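Local coordinates for OsmC family protein (Rhodothermus marinus, PDB 5CML) that probably hydrolyses carboxylic esters through its alpha/beta-hydrolase domain, the part described here of a longer protein that also carries an OsmC domain, at residues Q27-F38 with Y99-L110; V185-H196 with A208-R216. All blocks are in the same frame, centred on the assembly; numbering follows the deposited sequence.

Contact 1: residues Q27-F38 with Y99-L110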
loop_
_atom_site.group_PDB
_atom_site.type_symbol
_atom_site.label_atom_id
_atom_site.label_comp_id
_atom_site.label_asym_id
_atom_site.label_seq_id
_atom_site.Cartn_x
_atom_site.Cartn_y
_atom_site.Cartn_z
ATOM N N GLN A 27 -10.903 20.845 -5.385
ATOM C CA GLN A 27 -11.084 20.040 -4.171
ATOM C C GLN A 27 -11.194 18.566 -4.543
ATOM O O GLN A 27 -12.175 18.156 -5.156
ATOM C CB GLN A 27 -12.336 20.462 -3.398
ATOM C CG GLN A 27 -12.512 19.693 -2.077
ATOM C CD GLN A 27 -11.348 19.897 -1.108
ATOM O OE1 GLN A 27 -10.856 18.948 -0.486
ATOM N NE2 GLN A 27 -10.915 21.138 -0.966
ATOM N N PRO A 28 -10.189 17.758 -4.173
ATOM C CA PRO A 28 -10.273 16.326 -4.504
ATOM C C PRO A 28 -11.417 15.639 -3.793
ATOM O O PRO A 28 -11.804 16.059 -2.688
ATOM C CB PRO A 28 -8.921 15.773 -4.021
ATOM C CG PRO A 28 -8.014 16.981 -4.016
ATOM C CD PRO A 28 -8.881 18.121 -3.608
ATOM N N VAL A 29 -11.944 14.584 -4.413
ATOM C CA VAL A 29 -12.992 13.801 -3.786
ATOM C C VAL A 29 -12.455 13.236 -2.474
ATOM O O VAL A 29 -13.191 13.085 -1.502
ATOM C CB VAL A 29 -13.477 12.653 -4.683
ATOM C CG1 VAL A 29 -12.367 11.711 -5.020
ATOM C CG2 VAL A 29 -14.622 11.889 -4.033
ATOM N N ALA A 30 -11.168 12.909 -2.473
ATOM C CA ALA A 30 -10.488 12.384 -1.299
ATOM C C ALA A 30 -8.990 12.355 -1.571
ATOM O O ALA A 30 -8.563 12.359 -2.732
ATOM C CB ALA A 30 -10.994 10.969 -0.925
ATOM N N TYR A 31 -8.208 12.322 -0.498
ATOM C CA TYR A 31 -6.787 12.044 -0.581
ATOM C C TYR A 31 -6.561 10.574 -0.221
ATOM O O TYR A 31 -7.162 10.067 0.737
ATOM C CB TYR A 31 -5.973 12.952 0.366
ATOM C CG TYR A 31 -5.942 14.399 -0.082
ATOM C CD1 TYR A 31 -7.028 15.237 0.137
ATOM C CD2 TYR A 31 -4.839 14.914 -0.740
ATOM C CE1 TYR A 31 -7.012 16.556 -0.286
ATOM C CE2 TYR A 31 -4.825 16.223 -1.184
ATOM C CZ TYR A 31 -5.909 17.041 -0.935
ATOM O OH TYR A 31 -5.896 18.367 -1.350
ATOM N N ALA A 32 -5.704 9.915 -0.991
ATOM C CA ALA A 32 -5.357 8.518 -0.767
ATOM C C ALA A 32 -3.882 8.428 -0.477
ATOM O O ALA A 32 -3.086 9.098 -1.124
ATOM C CB ALA A 32 -5.707 7.660 -1.977
ATOM N N LEU A 33 -3.512 7.581 0.481
ATOM C CA LEU A 33 -2.124 7.217 0.713
ATOM C C LEU A 33 -1.923 5.882 0.039
ATOM O O LEU A 33 -2.695 4.951 0.273
ATOM C CB LEU A 33 -1.794 7.116 2.212
ATOM C CG LEU A 33 -0.409 6.555 2.551
ATOM C CD1 LEU A 33 0.659 7.492 1.999
ATOM C CD2 LEU A 33 -0.210 6.337 4.071
ATOM N N PHE A 34 -0.912 5.806 -0.811
ATOM C CA PHE A 34 -0.653 4.611 -1.613
ATOM C C PHE A 34 0.758 4.128 -1.324
ATOM O O PHE A 34 1.730 4.644 -1.885
ATOM C CB PHE A 34 -0.855 4.940 -3.099
ATOM C CG PHE A 34 -0.760 3.763 -4.043
ATOM C CD1 PHE A 34 -0.660 2.456 -3.601
ATOM C CD2 PHE A 34 -0.783 3.999 -5.413
ATOM C CE1 PHE A 34 -0.585 1.396 -4.510
ATOM C CE2 PHE A 34 -0.714 2.952 -6.329
ATOM C CZ PHE A 34 -0.613 1.643 -5.871
ATOM N N ALA A 35 0.857 3.137 -0.438
ATOM C CA ALA A 35 2.143 2.546 -0.069
ATOM C C ALA A 35 2.395 1.350 -0.960
ATOM O O ALA A 35 1.609 0.420 -0.968
ATOM C CB ALA A 35 2.141 2.136 1.358
ATOM N N HIS A 36 3.482 1.366 -1.714
ATOM C CA HIS A 36 3.647 0.366 -2.763
ATOM C C HIS A 36 5.085 -0.096 -2.921
ATOM O O HIS A 36 6.029 0.561 -2.445
ATOM C CB HIS A 36 3.161 0.940 -4.090
ATOM C CG HIS A 36 4.060 2.003 -4.613
ATOM N ND1 HIS A 36 5.143 1.726 -5.417
ATOM C CD2 HIS A 36 4.081 3.341 -4.396
ATOM C CE1 HIS A 36 5.779 2.854 -5.687
ATOM N NE2 HIS A 36 5.157 3.844 -5.076
ATOM N N CYS A 37 5.249 -1.203 -3.645
ATOM C CA CYS A 37 6.570 -1.769 -3.897
ATOM C C CYS A 37 6.871 -1.844 -5.393
ATOM O O CYS A 37 7.676 -2.665 -5.818
ATOM C CB CYS A 37 6.675 -3.159 -3.266
ATOM S SG CYS A 37 6.496 -3.109 -1.434
ATOM N N PHE A 38 6.238 -0.986 -6.195
ATOM C CA PHE A 38 6.426 -1.073 -7.649
ATOM C C PHE A 38 7.800 -0.574 -8.069
ATOM O O PHE A 38 8.225 -0.813 -9.185
ATOM C CB PHE A 38 5.347 -0.298 -8.386
ATOM C CG PHE A 38 4.008 -0.918 -8.272
ATOM C CD1 PHE A 38 3.749 -2.136 -8.876
ATOM C CD2 PHE A 38 3.008 -0.310 -7.546
ATOM C CE1 PHE A 38 2.507 -2.726 -8.764
ATOM C CE2 PHE A 38 1.767 -0.901 -7.422
ATOM C CZ PHE A 38 1.516 -2.099 -8.035
ATOM N N TYR A 99 -2.772 18.780 3.762
ATOM C CA TYR A 99 -3.857 18.529 2.825
ATOM C C TYR A 99 -5.093 18.162 3.639
ATOM O O TYR A 99 -5.521 18.965 4.463
ATOM C CB TYR A 99 -3.424 17.472 1.783
ATOM C CG TYR A 99 -2.311 18.048 0.925
ATOM C CD1 TYR A 99 -2.605 18.885 -0.145
ATOM C CD2 TYR A 99 -0.974 17.829 1.226
ATOM C CE1 TYR A 99 -1.618 19.457 -0.885
ATOM C CE2 TYR A 99 0.038 18.419 0.481
ATOM C CZ TYR A 99 -0.294 19.235 -0.570
ATOM O OH TYR A 99 0.682 19.838 -1.338
ATOM N N GLU A 100 -5.677 16.991 3.422
ATOM C CA GLU A 100 -6.757 16.507 4.259
ATOM C C GLU A 100 -6.360 15.121 4.755
ATOM O O GLU A 100 -5.625 14.423 4.069
ATOM C CB GLU A 100 -8.085 16.425 3.487
ATOM C CG GLU A 100 -8.547 17.756 2.896
ATOM C CD GLU A 100 -9.127 18.689 3.942
ATOM O OE1 GLU A 100 -9.637 18.193 4.973
ATOM O OE2 GLU A 100 -9.069 19.926 3.729
ATOM N N PRO A 101 -6.842 14.727 5.938
ATOM C CA PRO A 101 -6.557 13.358 6.367
ATOM C C PRO A 101 -7.002 12.366 5.309
ATOM O O PRO A 101 -8.087 12.542 4.705
ATOM C CB PRO A 101 -7.381 13.202 7.654
ATOM C CG PRO A 101 -7.541 14.612 8.160
ATOM C CD PRO A 101 -7.671 15.453 6.913
ATOM N N PRO A 102 -6.180 11.336 5.058
ATOM C CA PRO A 102 -6.576 10.446 3.951
ATOM C C PRO A 102 -7.815 9.626 4.292
ATOM O O PRO A 102 -7.942 9.075 5.395
ATOM C CB PRO A 102 -5.352 9.544 3.761
ATOM C CG PRO A 102 -4.670 9.559 5.132
ATOM C CD PRO A 102 -4.898 10.952 5.666
ATOM N N ALA A 103 -8.722 9.552 3.328
ATOM C CA ALA A 103 -9.956 8.807 3.468
ATOM C C ALA A 103 -9.816 7.420 2.862
ATOM O O ALA A 103 -10.651 6.576 3.101
ATOM C CB ALA A 103 -11.105 9.550 2.809
ATOM N N LEU A 104 -8.747 7.197 2.103
ATOM C CA LEU A 104 -8.507 5.911 1.432
ATOM C C LEU A 104 -7.058 5.532 1.635
ATOM O O LEU A 104 -6.161 6.354 1.385
ATOM C CB LEU A 104 -8.824 6.008 -0.069
ATOM C CG LEU A 104 -8.491 4.837 -1.004
ATOM C CD1 LEU A 104 -9.258 3.606 -0.646
ATOM C CD2 LEU A 104 -8.778 5.222 -2.447
ATOM N N LEU A 105 -6.823 4.312 2.125
ATOM C CA LEU A 105 -5.491 3.740 2.156
ATOM C C LEU A 105 -5.405 2.658 1.102
ATOM O O LEU A 105 -6.302 1.820 1.001
ATOM C CB LEU A 105 -5.182 3.129 3.524
ATOM C CG LEU A 105 -5.076 4.090 4.692
ATOM C CD1 LEU A 105 -4.701 3.301 5.988
ATOM C CD2 LEU A 105 -4.089 5.241 4.455
ATOM N N ILE A 106 -4.297 2.656 0.372
ATOM C CA ILE A 106 -4.014 1.660 -0.656
ATOM C C ILE A 106 -2.636 1.089 -0.390
ATOM O O ILE A 106 -1.685 1.846 -0.196
ATOM C CB ILE A 106 -4.018 2.270 -2.088
ATOM C CG1 ILE A 106 -5.261 3.127 -2.334
ATOM C CG2 ILE A 106 -3.872 1.161 -3.134
ATOM C CD1 ILE A 106 -5.128 4.076 -3.563
ATOM N N GLY A 107 -2.508 -0.235 -0.409
ATOM C CA GLY A 107 -1.213 -0.852 -0.210
ATOM C C GLY A 107 -0.936 -1.964 -1.198
ATOM O O GLY A 107 -1.769 -2.834 -1.400
ATOM N N HIS A 108 0.257 -1.964 -1.781
ATOM C CA HIS A 108 0.678 -3.037 -2.676
ATOM C C HIS A 108 1.757 -3.881 -2.008
ATOM O O HIS A 108 2.669 -3.343 -1.386
ATOM C CB HIS A 108 1.183 -2.443 -3.993
ATOM C CG HIS A 108 2.040 -3.373 -4.792
ATOM N ND1 HIS A 108 3.390 -3.166 -4.986
ATOM C CD2 HIS A 108 1.727 -4.493 -5.489
ATOM C CE1 HIS A 108 3.876 -4.129 -5.751
ATOM N NE2 HIS A 108 2.889 -4.954 -6.059
ATOM N N SER A 109 1.613 -5.199 -2.113
ATOM C CA SER A 109 2.595 -6.166 -1.636
ATOM C C SER A 109 2.789 -5.994 -0.120
ATOM O O SER A 109 1.809 -5.938 0.639
ATOM C CB SER A 109 3.907 -6.009 -2.425
ATOM O OG SER A 109 4.847 -7.011 -2.098
ATOM N N LEU A 110 4.028 -5.886 0.320
ATOM C CA LEU A 110 4.305 -5.613 1.736
ATOM C C LEU A 110 3.612 -4.347 2.224
ATOM O O LEU A 110 3.243 -4.252 3.396
ATOM C CB LEU A 110 5.808 -5.494 1.987
ATOM C CG LEU A 110 6.580 -6.799 2.004
ATOM C CD1 LEU A 110 7.994 -6.490 2.440
ATOM C CD2 LEU A 110 5.963 -7.843 2.953
HETATM O O HOH W 1 -9.276 12.645 2.197
#

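Contact 2: residues V185-H196 with A208-R216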
loop_
_atom_site.group_PDB
_atom_site.type_symbol
_atom_site.label_atom_id
_atom_site.label_comp_id
_atom_site.label_asym_id
_atom_site.label_seq_id
_atom_site.Cartn_x
_atom_site.Cartn_y
_atom_site.Cartn_z
ATOM N N VAL A 185 -7.423 -6.882 10.641
ATOM C CA VAL A 185 -8.347 -6.861 9.529
ATOM C C VAL A 185 -9.761 -7.133 10.049
ATOM O O VAL A 185 -10.730 -6.515 9.610
ATOM C CB VAL A 185 -7.933 -7.879 8.463
ATOM C CG1 VAL A 185 -9.016 -8.053 7.416
ATOM C CG2 VAL A 185 -6.642 -7.434 7.789
ATOM N N ARG A 186 -9.885 -8.078 10.980
ATOM C CA ARG A 186 -11.188 -8.417 11.523
ATOM C C ARG A 186 -11.837 -7.234 12.276
ATOM O O ARG A 186 -13.063 -7.071 12.234
ATOM C CB ARG A 186 -11.054 -9.633 12.442
ATOM C CG ARG A 186 -12.379 -10.162 12.965
ATOM C CD ARG A 186 -12.185 -11.379 13.865
ATOM N NE ARG A 186 -11.386 -11.062 15.050
ATOM C CZ ARG A 186 -10.137 -11.478 15.276
ATOM N NH1 ARG A 186 -9.494 -12.272 14.415
ATOM N NH2 ARG A 186 -9.529 -11.108 16.394
ATOM N N THR A 187 -11.023 -6.409 12.947
ATOM C CA THR A 187 -11.543 -5.315 13.773
ATOM C C THR A 187 -11.433 -3.909 13.144
ATOM O O THR A 187 -11.773 -2.919 13.780
ATOM C CB THR A 187 -10.832 -5.270 15.142
ATOM O OG1 THR A 187 -9.423 -5.037 14.969
ATOM C CG2 THR A 187 -11.049 -6.577 15.870
ATOM N N MET A 188 -10.977 -3.840 11.897
ATOM C CA MET A 188 -10.842 -2.577 11.147
ATOM C C MET A 188 -12.150 -1.766 11.020
ATOM O O MET A 188 -12.143 -0.527 11.039
ATOM C CB MET A 188 -10.311 -2.928 9.757
ATOM C CG MET A 188 -9.971 -1.826 8.870
ATOM S SD MET A 188 -8.997 -2.667 7.633
ATOM C CE MET A 188 -10.168 -3.778 6.811
ATOM N N ARG A 189 -13.263 -2.474 10.845
ATOM C CA ARG A 189 -14.577 -1.854 10.740
ATOM C C ARG A 189 -14.592 -0.806 9.631
ATOM O O ARG A 189 -15.142 0.294 9.787
ATOM C CB ARG A 189 -14.989 -1.245 12.089
ATOM C CG ARG A 189 -15.179 -2.311 13.159
ATOM C CD ARG A 189 -15.633 -1.759 14.517
ATOM N NE ARG A 189 -16.032 -2.831 15.436
ATOM C CZ ARG A 189 -15.184 -3.650 16.057
ATOM N NH1 ARG A 189 -15.641 -4.588 16.877
ATOM N NH2 ARG A 189 -13.877 -3.535 15.874
ATOM N N ARG A 190 -13.942 -1.150 8.521
ATOM C CA ARG A 190 -13.962 -0.307 7.322
ATOM C C ARG A 190 -14.109 -1.202 6.108
ATOM O O ARG A 190 -13.648 -2.330 6.105
ATOM C CB ARG A 190 -12.684 0.544 7.163
ATOM C CG ARG A 190 -12.436 1.645 8.214
ATOM C CD ARG A 190 -13.567 2.680 8.252
ATOM N NE ARG A 190 -13.335 3.755 9.217
ATOM C CZ ARG A 190 -13.672 3.707 10.507
ATOM N NH1 ARG A 190 -14.256 2.627 11.027
ATOM N NH2 ARG A 190 -13.422 4.752 11.285
ATOM N N PRO A 191 -14.751 -0.695 5.059
ATOM C CA PRO A 191 -14.808 -1.479 3.821
ATOM C C PRO A 191 -13.420 -1.817 3.268
ATOM O O PRO A 191 -12.493 -0.991 3.272
ATOM C CB PRO A 191 -15.565 -0.560 2.858
ATOM C CG PRO A 191 -16.351 0.344 3.711
ATOM C CD PRO A 191 -15.569 0.524 4.989
ATOM N N LEU A 192 -13.311 -3.045 2.772
ATOM C CA LEU A 192 -12.071 -3.617 2.265
ATOM C C LEU A 192 -12.236 -4.107 0.831
ATOM O O LEU A 192 -13.222 -4.774 0.512
ATOM C CB LEU A 192 -11.653 -4.794 3.146
ATOM C CG LEU A 192 -10.457 -5.629 2.679
ATOM C CD1 LEU A 192 -9.183 -4.817 2.691
ATOM C CD2 LEU A 192 -10.300 -6.895 3.522
ATOM N N LEU A 193 -11.249 -3.809 -0.001
ATOM C CA LEU A 193 -11.176 -4.348 -1.363
ATOM C C LEU A 193 -9.808 -4.983 -1.584
ATOM O O LEU A 193 -8.772 -4.320 -1.487
ATOM C CB LEU A 193 -11.452 -3.240 -2.404
ATOM C CG LEU A 193 -11.207 -3.630 -3.865
ATOM C CD1 LEU A 193 -12.095 -4.831 -4.288
ATOM C CD2 LEU A 193 -11.452 -2.432 -4.790
ATOM N N LEU A 194 -9.806 -6.287 -1.830
ATOM C CA LEU A 194 -8.594 -7.036 -2.102
ATOM C C LEU A 194 -8.445 -7.316 -3.585
ATOM O O LEU A 194 -9.340 -7.906 -4.177
ATOM C CB LEU A 194 -8.631 -8.384 -1.379
ATOM C CG LEU A 194 -8.780 -8.340 0.141
ATOM C CD1 LEU A 194 -9.268 -9.692 0.649
ATOM C CD2 LEU A 194 -7.450 -7.972 0.767
ATOM N N PHE A 195 -7.312 -6.938 -4.162
ATOM C CA PHE A 195 -6.935 -7.353 -5.511
ATOM C C PHE A 195 -5.852 -8.394 -5.418
ATOM O O PHE A 195 -4.919 -8.221 -4.633
ATOM C CB PHE A 195 -6.370 -6.201 -6.338
ATOM C CG PHE A 195 -7.339 -5.097 -6.658
ATOM C CD1 PHE A 195 -8.084 -5.125 -7.823
ATOM C CD2 PHE A 195 -7.438 -3.980 -5.838
ATOM C CE1 PHE A 195 -8.938 -4.061 -8.142
ATOM C CE2 PHE A 195 -8.281 -2.939 -6.152
ATOM C CZ PHE A 195 -9.033 -2.983 -7.310
ATOM N N HIS A 196 -5.918 -9.456 -6.225
ATOM C CA HIS A 196 -4.841 -10.425 -6.243
ATOM C C HIS A 196 -4.888 -11.228 -7.521
ATOM O O HIS A 196 -5.965 -11.583 -7.985
ATOM C CB HIS A 196 -4.954 -11.370 -5.051
ATOM C CG HIS A 196 -3.641 -11.833 -4.496
ATOM N ND1 HIS A 196 -3.240 -11.524 -3.216
ATOM C CD2 HIS A 196 -2.659 -12.606 -5.025
ATOM C CE1 HIS A 196 -2.063 -12.078 -2.975
ATOM N NE2 HIS A 196 -1.688 -12.742 -4.054
ATOM N N ALA A 208 -4.984 -13.911 -0.329
ATOM C CA ALA A 208 -6.188 -13.112 -0.472
ATOM C C ALA A 208 -7.380 -13.832 0.175
ATOM O O ALA A 208 -8.230 -13.198 0.777
ATOM C CB ALA A 208 -6.465 -12.800 -1.962
ATOM N N ALA A 209 -7.443 -15.161 0.057
ATOM C CA ALA A 209 -8.542 -15.905 0.672
ATOM C C ALA A 209 -8.460 -15.804 2.192
ATOM O O ALA A 209 -9.467 -15.664 2.880
ATOM C CB ALA A 209 -8.505 -17.355 0.239
ATOM N N CYS A 210 -7.241 -15.850 2.711
ATOM C CA CYS A 210 -6.977 -15.731 4.127
ATOM C C CYS A 210 -7.452 -14.380 4.661
ATOM O O CYS A 210 -8.128 -14.290 5.680
ATOM C CB CYS A 210 -5.475 -15.916 4.345
ATOM S SG CYS A 210 -4.897 -15.713 5.992
ATOM N N LEU A 211 -7.085 -13.317 3.938
ATOM C CA LEU A 211 -7.480 -11.984 4.364
ATOM C C LEU A 211 -8.999 -11.819 4.250
ATOM O O LEU A 211 -9.625 -11.220 5.119
ATOM C CB LEU A 211 -6.749 -10.896 3.557
ATOM C CG LEU A 211 -5.254 -10.738 3.883
ATOM C CD1 LEU A 211 -4.508 -9.925 2.804
ATOM C CD2 LEU A 211 -5.081 -10.061 5.234
ATOM N N PHE A 212 -9.599 -12.355 3.190
ATOM C CA PHE A 212 -11.040 -12.226 3.016
ATOM C C PHE A 212 -11.806 -12.939 4.127
ATOM O O PHE A 212 -12.798 -12.421 4.640
ATOM C CB PHE A 212 -11.456 -12.758 1.634
ATOM C CG PHE A 212 -12.886 -12.465 1.271
ATOM C CD1 PHE A 212 -13.900 -13.315 1.665
ATOM C CD2 PHE A 212 -13.219 -11.346 0.530
ATOM C CE1 PHE A 212 -15.216 -13.051 1.331
ATOM C CE2 PHE A 212 -14.542 -11.084 0.198
ATOM C CZ PHE A 212 -15.534 -11.935 0.590
ATOM N N GLN A 213 -11.348 -14.120 4.511
ATOM C CA GLN A 213 -12.011 -14.858 5.582
ATOM C C GLN A 213 -11.897 -14.139 6.929
ATOM O O GLN A 213 -12.816 -14.203 7.767
ATOM C CB GLN A 213 -11.432 -16.272 5.654
ATOM C CG GLN A 213 -11.772 -17.120 4.441
ATOM C CD GLN A 213 -11.217 -18.526 4.542
ATOM O OE1 GLN A 213 -11.518 -19.249 5.493
ATOM N NE2 GLN A 213 -10.408 -18.927 3.561
ATOM N N ALA A 214 -10.785 -13.442 7.135
ATOM C CA ALA A 214 -10.543 -12.742 8.400
ATOM C C ALA A 214 -11.436 -11.521 8.500
ATOM O O ALA A 214 -11.895 -11.156 9.578
ATOM C CB ALA A 214 -9.081 -12.329 8.507
ATOM N N ALA A 215 -11.636 -10.861 7.357
ATOM C CA ALA A 215 -12.394 -9.633 7.318
ATOM C C ALA A 215 -13.880 -9.852 7.563
ATOM O O ALA A 215 -14.410 -10.969 7.453
ATOM C CB ALA A 215 -12.192 -8.954 5.988
ATOM N N ARG A 216 -14.542 -8.757 7.909
ATOM C CA ARG A 216 -15.989 -8.720 8.021
ATOM C C ARG A 216 -16.506 -7.847 6.888
ATOM O O ARG A 216 -15.744 -7.092 6.272
ATOM C CB ARG A 216 -16.413 -8.176 9.388
ATOM C CG ARG A 216 -15.954 -9.053 10.549
ATOM C CD ARG A 216 -16.304 -8.464 11.909
ATOM N NE ARG A 216 -15.901 -9.358 12.991
ATOM C CZ ARG A 216 -15.555 -8.951 14.210
ATOM N NH1 ARG A 216 -15.551 -7.655 14.511
ATOM N NH2 ARG A 216 -15.202 -9.839 15.129
HETATM O O HOH W 2 -13.191 -6.290 8.342
HETATM O O HOH W 3 -13.928 -4.952 6.173
#

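Contact 1: residues Q27-F38 with Y99-L110
Tyr31 lays one ring face against Tyr99 CB, a CH-pi contact 3.8 Å from the ring centroid, while CB and CG of Glu100 press on its CD1 and CE1. A water joins Tyr31 N to Pro101 O, and Tyr31 O accepts Ala103 N. From Ala32 to Ala35 the strands run parallel, with Leu33 and Ala35 each donating and accepting one bond across the pair; Ile106 N to Leu33 O is 2.8 Å. Ala32 and Phe34 share a face with Leu104 and Ile106, and Ile106 CG2 lies 3.5 Å from Phe34 CD1. On the other face Leu33 CB meets Leu105 CD2. Beyond the strand, Cys37 N donates to His108 ND1 (3.0 Å) in the imidazole plane, and Phe38 stacks face to face on the same ring, planes 8° apart. With CG anti to the backbone N (chi1 161°), the His108 imidazole lies between Phe38 and Ser109 CB; its NE2 bonds His229 O. A leucine in place of His108 would probably leave Cys37 N without its acceptor and Phe38 without its flat partner. Gly107 and Ser109, whose OG bonds His229 NE2, fit the nucleophile elbow of an alpha/beta hydrolase, at the end of a central parallel strand.

Contact 2: residues V185-H196 with A208-R216
Val185 and Ala215 make the tightest apolar contact between helix 181-187 and the end of helix 206-214, with Val185 CG1 3.6 Å from Ala215 CB. The other branch, CG2, reaches Leu211 CD2, the two side chains crossing at about a right angle. Leu192 CD2 comes to the same Ala215 methyl, which is thus shared between helix 181-187 and strand 192-196. Farther along the strand, Leu194 CD1 rests on the helix backbone near Ala208 O and Phe212 N and touches CB of Leu211 and Phe212. With CG of Leu194 anti to the carbonyl carbon (chi1 -59°), its other methyl, CD2, is brought against Leu211 CD1. At the strand's end the His196 ring meets Ala208 CB obliquely, ND1 being 3.7 Å away, while its NE2 is bonded to Val203 O.

No direct hydrogen bond crosses the contact; water does the polar bridging. One molecule links Val185 O to Arg216 N, and another sits between Arg190 O and Arg216 O, 2.8 Å from the latter.

The arginines meet through their carbon chains and flat groups. Arg186 CG sits over one face of the Arg216 guanidinium, 3.3 Å above its plane and toward the rim, and Arg186 CB packs on Ala214 O. Asp183 forms a salt bridge with Arg186 NH2, which probably tempers the nearness of the two positive charges. Arg189 runs alongside Arg216, NH1 to NH1 3.9 Å, their guanidinium planes 82° apart, another approach of like charges.

Strand 192-196 and helix 206-214 run nearly antiparallel, at 168° with axes 9.4 Å apart, and the chain continues into the neighbouring parallel strand 219-223: a beta-alpha-beta unit at the edge of the alpha/beta-hydrolase sheet.

Contact 1 and contact 2 come one after the other along the chain and belong to the same eight-stranded mixed sheet. Their centres are about 17 Å apart and their nearest atoms about 7 Å, so they do not touch. Strand 127-131 lies between them, flanked by strand 104-108 of contact 1 and strand 192-196 of contact 2. Contact 1 pairs two neighbouring strands in the middle of the sheet, whereas contact 2 sets a helix against a strand next to the edge strand 219-223. Ser109 of contact 1, the likely nucleophile, probably forms a Ser-His-Asp triad with His229 and Asp200; contact 2 comes near that site through the His196 side chain, which touches triad residues.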